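Local structure of transcription regulator (Haloarcula marismortui ATCC 43049, 3CRJ) at residues A[83-88]-A[142-147]; A[90-95]-A[135-140]; A[57-62]-A[121-126]. The protein probably binds cis-regulatory DNA as a dimeric TetR-family transcription factor, most likely acting as a repressor. All coordinates share one frame; numbering follows the deposited sequence.

Contact 1. Residues A[83-88]-A[142-147]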
loop_
_atom_site.group_PDB
_atom_site.type_symbol
_atom_site.label_atom_id
_atom_site.label_comp_id
_atom_site.label_asym_id
_atom_site.label_seq_id
_atom_site.Cartn_x
_atom_site.Cartn_y
_atom_site.Cartn_z
ATOM N N THR A 83 -20.714 11.971 19.051
ATOM C CA THR A 83 -21.656 11.063 18.413
ATOM C C THR A 83 -22.312 11.693 17.183
ATOM O O THR A 83 -23.053 11.024 16.483
ATOM C CB THR A 83 -22.734 10.540 19.412
ATOM O OG1 THR A 83 -24.000 10.475 18.748
ATOM C CG2 THR A 83 -22.883 11.472 20.629
ATOM N N ASP A 84 -22.045 12.975 16.934
ATOM C CA ASP A 84 -22.472 13.649 15.699
ATOM C C ASP A 84 -21.820 13.019 14.460
ATOM O O ASP A 84 -20.595 13.097 14.287
ATOM C CB ASP A 84 -22.144 15.143 15.747
ATOM C CG ASP A 84 -22.483 15.856 14.442
ATOM O OD1 ASP A 84 -21.783 15.689 13.404
ATOM O OD2 ASP A 84 -23.470 16.603 14.458
ATOM N N PRO A 85 -22.639 12.404 13.597
ATOM C CA PRO A 85 -22.146 11.641 12.475
ATOM C C PRO A 85 -21.188 12.408 11.564
ATOM O O PRO A 85 -20.145 11.857 11.207
ATOM C CB PRO A 85 -23.422 11.227 11.728
ATOM C CG PRO A 85 -24.483 12.091 12.240
ATOM C CD PRO A 85 -24.108 12.383 13.656
ATOM N N GLU A 86 -21.505 13.652 11.205
ATOM C CA GLU A 86 -20.612 14.416 10.340
ATOM C C GLU A 86 -19.297 14.662 11.079
ATOM O O GLU A 86 -18.207 14.369 10.547
ATOM C CB GLU A 86 -21.227 15.746 9.885
ATOM C CG GLU A 86 -22.736 15.908 10.214
ATOM C CD GLU A 86 -23.404 17.042 9.423
ATOM O OE1 GLU A 86 -23.010 17.212 8.232
ATOM O OE2 GLU A 86 -24.301 17.744 9.991
ATOM N N ALA A 87 -19.389 15.180 12.311
ATOM C CA ALA A 87 -18.174 15.533 13.069
ATOM C C ALA A 87 -17.307 14.321 13.403
ATOM O O ALA A 87 -16.085 14.430 13.522
ATOM C CB ALA A 87 -18.511 16.306 14.312
ATOM N N ARG A 88 -17.944 13.165 13.536
ATOM C CA ARG A 88 -17.248 11.979 13.984
ATOM C C ARG A 88 -16.506 11.316 12.843
ATOM O O ARG A 88 -15.383 10.810 13.027
ATOM C CB ARG A 88 -18.223 10.997 14.625
ATOM C CG ARG A 88 -17.539 10.028 15.573
ATOM C CD ARG A 88 -18.383 8.795 15.919
ATOM N NE ARG A 88 -17.532 7.765 16.512
ATOM C CZ ARG A 88 -17.089 7.785 17.764
ATOM N NH1 ARG A 88 -17.432 8.777 18.594
ATOM N NH2 ARG A 88 -16.304 6.797 18.186
ATOM N N ILE A 142 -21.028 5.910 9.763
ATOM C CA ILE A 142 -21.818 5.991 8.535
ATOM C C ILE A 142 -23.227 5.468 8.752
ATOM O O ILE A 142 -24.217 6.031 8.241
ATOM C CB ILE A 142 -21.149 5.247 7.356
ATOM C CG1 ILE A 142 -19.871 5.992 6.927
ATOM C CG2 ILE A 142 -22.147 5.112 6.188
ATOM C CD1 ILE A 142 -19.046 5.277 5.858
ATOM N N ASN A 143 -23.343 4.394 9.520
ATOM C CA ASN A 143 -24.672 3.868 9.776
ATOM C C ASN A 143 -25.461 4.822 10.639
ATOM O O ASN A 143 -26.629 5.056 10.372
ATOM C CB ASN A 143 -24.615 2.457 10.363
ATOM C CG ASN A 143 -24.583 1.377 9.284
ATOM O OD1 ASN A 143 -25.171 1.541 8.215
ATOM N ND2 ASN A 143 -23.899 0.268 9.560
ATOM N N HIS A 144 -24.822 5.381 11.661
ATOM C CA HIS A 144 -25.480 6.319 12.578
ATOM C C HIS A 144 -26.102 7.531 11.861
ATOM O O HIS A 144 -27.257 7.899 12.130
ATOM C CB HIS A 144 -24.489 6.780 13.645
ATOM C CG HIS A 144 -25.070 7.710 14.659
ATOM N ND1 HIS A 144 -26.175 7.392 15.420
ATOM C CD2 HIS A 144 -24.679 8.938 15.066
ATOM C CE1 HIS A 144 -26.445 8.385 16.246
ATOM N NE2 HIS A 144 -25.550 9.335 16.056
ATOM N N GLY A 145 -25.323 8.130 10.955
ATOM C CA GLY A 145 -25.760 9.260 10.178
ATOM C C GLY A 145 -26.877 8.915 9.223
ATOM O O GLY A 145 -27.799 9.712 9.039
ATOM N N ILE A 146 -26.813 7.733 8.616
ATOM C CA ILE A 146 -27.935 7.254 7.809
ATOM C C ILE A 146 -29.165 7.167 8.672
ATOM O O ILE A 146 -30.245 7.615 8.272
ATOM C CB ILE A 146 -27.672 5.867 7.162
ATOM C CG1 ILE A 146 -26.452 5.913 6.208
ATOM C CG2 ILE A 146 -28.963 5.310 6.482
ATOM C CD1 ILE A 146 -26.146 4.579 5.542
ATOM N N ASP A 147 -29.009 6.582 9.858
ATOM C CA ASP A 147 -30.104 6.520 10.821
ATOM C C ASP A 147 -30.596 7.909 11.195
ATOM O O ASP A 147 -31.785 8.127 11.181
ATOM C CB ASP A 147 -29.720 5.695 12.044
ATOM C CG ASP A 147 -29.496 4.233 11.694
ATOM O OD1 ASP A 147 -30.013 3.822 10.630
ATOM O OD2 ASP A 147 -28.836 3.492 12.468
#
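The ring of Pro-85 lies against the backbone of Gly-145, with CB of Pro-85 3.4 Å from CA of Gly-145 and CG of the same ring 3.7 Å from that CA. Gly-145 has no side chain, and its CA meets the proline directly; accordingly the two CA atoms, one in each residue, are just 4.9 Å apart. On the far corner of the ring, Pro-85 CD sits 3.8 Å from His-144 CD2, approaching the imidazole obliquely. His-144 extends there because its CG is trans to the backbone N (chi1 -178°), which carries the ring out past the start of helix 85-97 to Thr-83. The carbonyl O of Thr-83 faces the edge of the imidazole, close to its plane. His-144 NE2 donates to Thr-83 OG1, but at 3.3 Å and an N-H...O angle of 121° this bond is weak. The turn itself is held by Asp-84: its OD1 accepts from Ala-87 N at 2.7 Å, nearly straight at 176°, on the anti side of the carboxylate. Val-150 and Phe-151, in the loop after helix 121-148, also touch Pro-85, and Gly-145 is hydrogen-bonded through its backbone to Phe-151. The geometry is that of an N-capped helix start, Asp-84 at the N-cap and Pro-85 in the first turn, packed on a glycine of a neighbouring helix in the all-helical C-terminal domain of a TetR-type regulator.

Contact 2. Residues A[90-95]-A[135-140]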
loop_
_atom_site.group_PDB
_atom_site.type_symbol
_atom_site.label_atom_id
_atom_site.label_comp_id
_atom_site.label_asym_id
_atom_site.label_seq_id
_atom_site.Cartn_x
_atom_site.Cartn_y
_atom_site.Cartn_z
ATOM N N ASN A 90 -15.333 12.871 10.262
ATOM C CA ASN A 90 -14.162 13.716 10.058
ATOM C C ASN A 90 -13.033 13.439 11.038
ATOM O O ASN A 90 -11.883 13.266 10.637
ATOM C CB ASN A 90 -14.547 15.195 10.047
ATOM C CG ASN A 90 -15.121 15.616 8.722
ATOM O OD1 ASN A 90 -14.591 15.265 7.679
ATOM N ND2 ASN A 90 -16.212 16.358 8.754
ATOM N N LEU A 91 -13.380 13.389 12.319
ATOM C CA LEU A 91 -12.433 13.157 13.385
ATOM C C LEU A 91 -11.755 11.812 13.234
ATOM O O LEU A 91 -10.569 11.680 13.506
ATOM C CB LEU A 91 -13.154 13.253 14.720
ATOM C CG LEU A 91 -13.098 14.604 15.450
ATOM C CD1 LEU A 91 -12.998 15.816 14.519
ATOM C CD2 LEU A 91 -14.276 14.755 16.455
ATOM N N LEU A 92 -12.498 10.809 12.784
ATOM C CA LEU A 92 -11.877 9.509 12.512
ATOM C C LEU A 92 -10.924 9.612 11.338
ATOM O O LEU A 92 -9.780 9.172 11.432
ATOM C CB LEU A 92 -12.922 8.432 12.267
ATOM C CG LEU A 92 -13.324 7.710 13.541
ATOM C CD1 LEU A 92 -13.360 8.650 14.721
ATOM C CD2 LEU A 92 -14.659 7.025 13.356
ATOM N N LEU A 93 -11.387 10.220 10.246
ATOM C CA LEU A 93 -10.528 10.426 9.107
ATOM C C LEU A 93 -9.288 11.209 9.474
ATOM O O LEU A 93 -8.204 10.860 9.011
ATOM C CB LEU A 93 -11.261 11.105 7.963
ATOM C CG LEU A 93 -12.314 10.172 7.394
ATOM C CD1 LEU A 93 -13.223 10.947 6.425
ATOM C CD2 LEU A 93 -11.639 8.915 6.766
ATOM N N ASP A 94 -9.436 12.253 10.291
ATOM C CA ASP A 94 -8.274 12.991 10.765
ATOM C C ASP A 94 -7.339 12.060 11.493
ATOM O O ASP A 94 -6.151 12.027 11.208
ATOM C CB ASP A 94 -8.669 14.115 11.679
ATOM C CG ASP A 94 -9.376 15.215 10.956
ATOM O OD1 ASP A 94 -9.512 15.142 9.706
ATOM O OD2 ASP A 94 -9.823 16.150 11.658
ATOM N N GLU A 95 -7.890 11.267 12.395
ATOM C CA GLU A 95 -7.102 10.320 13.154
ATOM C C GLU A 95 -6.291 9.373 12.264
ATOM O O GLU A 95 -5.126 9.092 12.546
ATOM C CB GLU A 95 -8.001 9.540 14.091
ATOM C CG GLU A 95 -7.336 9.237 15.383
ATOM C CD GLU A 95 -6.947 10.491 16.152
ATOM O OE1 GLU A 95 -5.790 10.542 16.641
ATOM O OE2 GLU A 95 -7.788 11.426 16.261
ATOM N N ARG A 135 -12.619 -0.569 9.867
ATOM C CA ARG A 135 -13.881 -0.883 9.200
ATOM C C ARG A 135 -15.107 -0.781 10.154
ATOM O O ARG A 135 -16.076 -0.069 9.857
ATOM C CB ARG A 135 -13.755 -2.271 8.588
ATOM C CG ARG A 135 -14.851 -2.688 7.641
ATOM C CD ARG A 135 -14.760 -4.200 7.363
ATOM N NE ARG A 135 -16.086 -4.814 7.197
ATOM C CZ ARG A 135 -16.576 -5.808 7.941
ATOM N NH1 ARG A 135 -15.872 -6.363 8.937
ATOM N NH2 ARG A 135 -17.797 -6.255 7.686
ATOM N N TYR A 136 -15.057 -1.467 11.301
ATOM C CA TYR A 136 -16.127 -1.369 12.277
ATOM C C TYR A 136 -16.390 0.082 12.679
ATOM O O TYR A 136 -17.520 0.526 12.645
ATOM C CB TYR A 136 -15.872 -2.242 13.508
ATOM C CG TYR A 136 -16.950 -2.137 14.595
ATOM C CD1 TYR A 136 -17.929 -3.117 14.748
ATOM C CD2 TYR A 136 -16.973 -1.052 15.481
ATOM C CE1 TYR A 136 -18.906 -3.012 15.761
ATOM C CE2 TYR A 136 -17.936 -0.927 16.477
ATOM C CZ TYR A 136 -18.902 -1.904 16.628
ATOM O OH TYR A 136 -19.857 -1.757 17.648
HETATM N N MSE A 137 -15.371 0.833 13.054
HETATM C CA MSE A 137 -15.627 2.192 13.527
HETATM C C MSE A 137 -16.065 3.154 12.421
HETATM O O MSE A 137 -16.790 4.104 12.683
HETATM C CB MSE A 137 -14.423 2.749 14.256
HETATM C CG MSE A 137 -13.272 2.957 13.347
HETATM SE SE MSE A 137 -11.859 3.938 14.187
HETATM C CE MSE A 137 -11.495 5.038 12.647
ATOM N N LEU A 138 -15.647 2.896 11.193
ATOM C CA LEU A 138 -16.064 3.719 10.064
ATOM C C LEU A 138 -17.485 3.414 9.595
ATOM O O LEU A 138 -18.313 4.321 9.480
ATOM C CB LEU A 138 -15.087 3.554 8.907
ATOM C CG LEU A 138 -13.827 4.416 9.023
ATOM C CD1 LEU A 138 -12.930 4.134 7.831
ATOM C CD2 LEU A 138 -14.176 5.875 9.111
ATOM N N LYS A 139 -17.778 2.141 9.335
ATOM C CA LYS A 139 -19.146 1.733 9.072
ATOM C C LYS A 139 -20.158 2.168 10.145
ATOM O O LYS A 139 -21.273 2.590 9.817
ATOM C CB LYS A 139 -19.224 0.243 8.887
ATOM C CG LYS A 139 -20.463 -0.187 8.148
ATOM C CD LYS A 139 -20.258 -1.563 7.576
ATOM C CE LYS A 139 -20.195 -2.628 8.679
ATOM N NZ LYS A 139 -21.476 -2.762 9.386
ATOM N N ALA A 140 -19.756 2.099 11.411
ATOM C CA ALA A 140 -20.624 2.507 12.516
ATOM C C ALA A 140 -21.036 3.965 12.480
ATOM O O ALA A 140 -22.157 4.269 12.805
ATOM C CB ALA A 140 -20.001 2.168 13.874
#
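The backbone bond from Asp-94 N to Asn-90 O, 2.7 Å long, closes the helical turn from which Leu-92 reaches across to Met-137, a selenomethionine. These two side chains approach tip to tip: the terminal CE of Met-137 lies 3.4 Å from Leu-92 CG and 3.7 Å from Leu-92 CB, so the methyl rests on the branch point of the leucine. Met-137 SE follows behind, 4.1 Å from Leu-92 CG. Two torsions account for this placement. Met-137 CG sits between its own backbone N and carbonyl carbon (chi1 67°), and the chain then bends at chi3 (-138°), turning CE onto the leucine. One leucine methyl, Leu-92 CD2, continues past the selenomethionine side chain to within 3.7 Å of Met-137 O. Leu-138 adds a looser touch, its CD2 4.3 Å from Leu-92 CB, and Leu-92 thus meets two successive residues of helix 121-148. With CA atoms of Leu-92 and Leu-138 7.6 Å apart, the helices are joined here by apolar side chains, all three of them buried. Elsewhere on helix 85-97, Asn-90 OD1 hydrogen-bonds to NH2 of Arg-187 and Asp-94 OD1 forms a salt bridge with its NE, which ties helix 85-97 to helix 181-198. Phe-73 and Ile-77 of helix 58-78 pack on Met-137, while Leu-164 of helix 156-176 meets Leu-138, which places the contact inside a bundle of helices.

Contact 3. Residues A[57-62]-A[121-126]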
loop_
_atom_site.group_PDB
_atom_site.type_symbol
_atom_site.label_atom_id
_atom_site.label_comp_id
_atom_site.label_asym_id
_atom_site.label_seq_id
_atom_site.Cartn_x
_atom_site.Cartn_y
_atom_site.Cartn_z
ATOM N N THR A 57 11.110 -14.889 19.737
ATOM C CA THR A 57 11.481 -14.556 18.386
ATOM C C THR A 57 11.253 -13.095 18.137
ATOM O O THR A 57 10.389 -12.474 18.770
ATOM C CB THR A 57 10.605 -15.328 17.426
ATOM O OG1 THR A 57 10.742 -16.717 17.723
ATOM C CG2 THR A 57 11.020 -15.086 15.973
ATOM N N LYS A 58 12.062 -12.546 17.230
ATOM C CA LYS A 58 11.765 -11.293 16.537
ATOM C C LYS A 58 10.288 -11.273 16.122
ATOM O O LYS A 58 9.578 -10.320 16.434
ATOM C CB LYS A 58 12.676 -11.152 15.304
ATOM C CG LYS A 58 12.620 -9.811 14.572
ATOM C CD LYS A 58 13.650 -9.786 13.475
ATOM C CE LYS A 58 13.279 -8.837 12.345
ATOM N NZ LYS A 58 13.880 -9.239 11.025
ATOM N N ASP A 59 9.831 -12.334 15.461
ATOM C CA ASP A 59 8.457 -12.425 14.967
ATOM C C ASP A 59 7.382 -12.439 16.051
ATOM O O ASP A 59 6.347 -11.788 15.899
ATOM C CB ASP A 59 8.280 -13.629 14.034
ATOM C CG ASP A 59 8.849 -13.381 12.648
ATOM O OD1 ASP A 59 8.725 -14.303 11.800
ATOM O OD2 ASP A 59 9.404 -12.269 12.399
ATOM N N ASP A 60 7.605 -13.175 17.133
ATOM C CA ASP A 60 6.659 -13.135 18.238
ATOM C C ASP A 60 6.559 -11.709 18.750
ATOM O O ASP A 60 5.475 -11.190 19.009
ATOM C CB ASP A 60 7.132 -14.023 19.385
ATOM C CG ASP A 60 7.080 -15.498 19.050
ATOM O OD1 ASP A 60 7.231 -15.842 17.855
ATOM O OD2 ASP A 60 6.911 -16.308 19.997
ATOM N N LEU A 61 7.725 -11.081 18.872
ATOM C CA LEU A 61 7.849 -9.768 19.463
ATOM C C LEU A 61 7.114 -8.732 18.629
ATOM O O LEU A 61 6.429 -7.873 19.173
ATOM C CB LEU A 61 9.322 -9.413 19.614
ATOM C CG LEU A 61 9.618 -8.198 20.484
ATOM C CD1 LEU A 61 10.958 -8.375 21.133
ATOM C CD2 LEU A 61 9.567 -6.904 19.674
ATOM N N LEU A 62 7.231 -8.833 17.313
ATOM C CA LEU A 62 6.582 -7.881 16.430
ATOM C C LEU A 62 5.087 -8.139 16.256
ATOM O O LEU A 62 4.327 -7.233 15.920
ATOM C CB LEU A 62 7.298 -7.843 15.087
ATOM C CG LEU A 62 8.712 -7.255 15.091
ATOM C CD1 LEU A 62 9.336 -7.419 13.722
ATOM C CD2 LEU A 62 8.713 -5.768 15.511
ATOM N N GLU A 121 1.526 -15.763 9.016
ATOM C CA GLU A 121 0.180 -15.682 9.566
ATOM C C GLU A 121 0.026 -14.675 10.702
ATOM O O GLU A 121 -0.944 -13.913 10.724
ATOM C CB GLU A 121 -0.247 -17.044 10.070
ATOM C CG GLU A 121 -1.221 -17.749 9.186
ATOM C CD GLU A 121 -1.734 -18.990 9.863
ATOM O OE1 GLU A 121 -2.782 -18.899 10.543
ATOM O OE2 GLU A 121 -1.065 -20.042 9.755
ATOM N N ALA A 122 0.972 -14.675 11.640
ATOM C CA ALA A 122 0.879 -13.812 12.804
ATOM C C ALA A 122 0.762 -12.353 12.397
ATOM O O ALA A 122 0.025 -11.596 13.040
ATOM C CB ALA A 122 2.057 -14.018 13.715
ATOM N N PHE A 123 1.464 -11.962 11.326
ATOM C CA PHE A 123 1.382 -10.593 10.818
ATOM C C PHE A 123 0.064 -10.386 10.069
ATOM O O PHE A 123 -0.651 -9.388 10.272
ATOM C CB PHE A 123 2.566 -10.266 9.872
ATOM C CG PHE A 123 3.924 -10.109 10.556
ATOM C CD1 PHE A 123 4.116 -10.411 11.911
ATOM C CD2 PHE A 123 5.028 -9.687 9.809
ATOM C CE1 PHE A 123 5.381 -10.282 12.508
ATOM C CE2 PHE A 123 6.295 -9.546 10.400
ATOM C CZ PHE A 123 6.465 -9.849 11.749
ATOM N N SER A 124 -0.241 -11.330 9.183
ATOM C CA SER A 124 -1.467 -11.294 8.398
ATOM C C SER A 124 -2.696 -11.194 9.295
ATOM O O SER A 124 -3.504 -10.270 9.126
ATOM C CB SER A 124 -1.569 -12.520 7.506
ATOM O OG SER A 124 -2.670 -12.375 6.632
ATOM N N ASP A 125 -2.832 -12.121 10.245
ATOM C CA ASP A 125 -3.899 -12.032 11.253
ATOM C C ASP A 125 -4.023 -10.632 11.860
ATOM O O ASP A 125 -5.136 -10.131 12.066
ATOM C CB ASP A 125 -3.665 -13.024 12.398
ATOM C CG ASP A 125 -3.776 -14.471 11.964
ATOM O OD1 ASP A 125 -4.372 -14.730 10.902
ATOM O OD2 ASP A 125 -3.263 -15.360 12.688
ATOM N N ARG A 126 -2.864 -10.022 12.129
ATOM C CA ARG A 126 -2.726 -8.799 12.916
ATOM C C ARG A 126 -3.143 -7.580 12.131
ATOM O O ARG A 126 -3.751 -6.654 12.683
ATOM C CB ARG A 126 -1.267 -8.624 13.322
ATOM C CG ARG A 126 -0.921 -8.797 14.787
ATOM C CD ARG A 126 -1.823 -9.742 15.471
ATOM N NE ARG A 126 -1.185 -10.322 16.644
ATOM C CZ ARG A 126 -0.709 -11.566 16.690
ATOM N NH1 ARG A 126 -0.783 -12.347 15.620
ATOM N NH2 ARG A 126 -0.171 -12.033 17.807
#
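Segment 57-62 enters helix 58-78 through Thr-57 at its N-cap position, and segment 121-126 forms the first turns of helix 121-148; their nearest CA atoms, those of Leu-62 and Phe-123, stand 8.1 Å apart. The ring of Phe-123 spans that gap. With its CG anti to the carbonyl carbon (chi1 -72°), Phe-123 brings CZ to 4.0 Å from Leu-62 CB, which meets the ring obliquely, and CE1 to 3.8 Å from Asp-59 O, which lies at the ring edge near its plane. Asp-59 OD2 is 3.9 Å from Phe-123 CZ, and the carboxylate and ring planes are 62° apart. As in other TetR-family proteins, helix 58-78 leads from the predicted helix-turn-helix (residues 36-55) into the C-terminal helical domain, and this contact joins the start of that linking helix to a helix of the larger domain. The carboxylate of Asp-59 has its strongest partner outside both segments: OD1 forms a salt bridge with Lys-120, while OD2 makes a weak hydrogen bond with the hydroxyl of Tyr-32. Arg-126, one helical turn beyond Phe-123, forms a salt bridge through NE with OD2 of Asp-67 in helix 58-78.

Overall arrangement
All three contacts share helix 121-148 and are spaced along it: contact 3 at its start, contact 2 further along, contact 1 near its end. Contacts 1 and 2, centres 10 Å apart, both pair it with helix 85-97, contact 2 nested within the chain loop that contact 1 closes. Contact 3 uses helix 58-78 instead and alternates with both along the chain, 57-62 preceding 83-88 and 90-95, and 121-126 preceding 135-140 and 142-147. Its centre is about 26 Å from that of contact 2 and 35 Å from that of contact 1, across the chain's centre. One long helix therefore packs against helix 85-97 towards its end and, at its start, against the helix following the predicted DNA-binding motif.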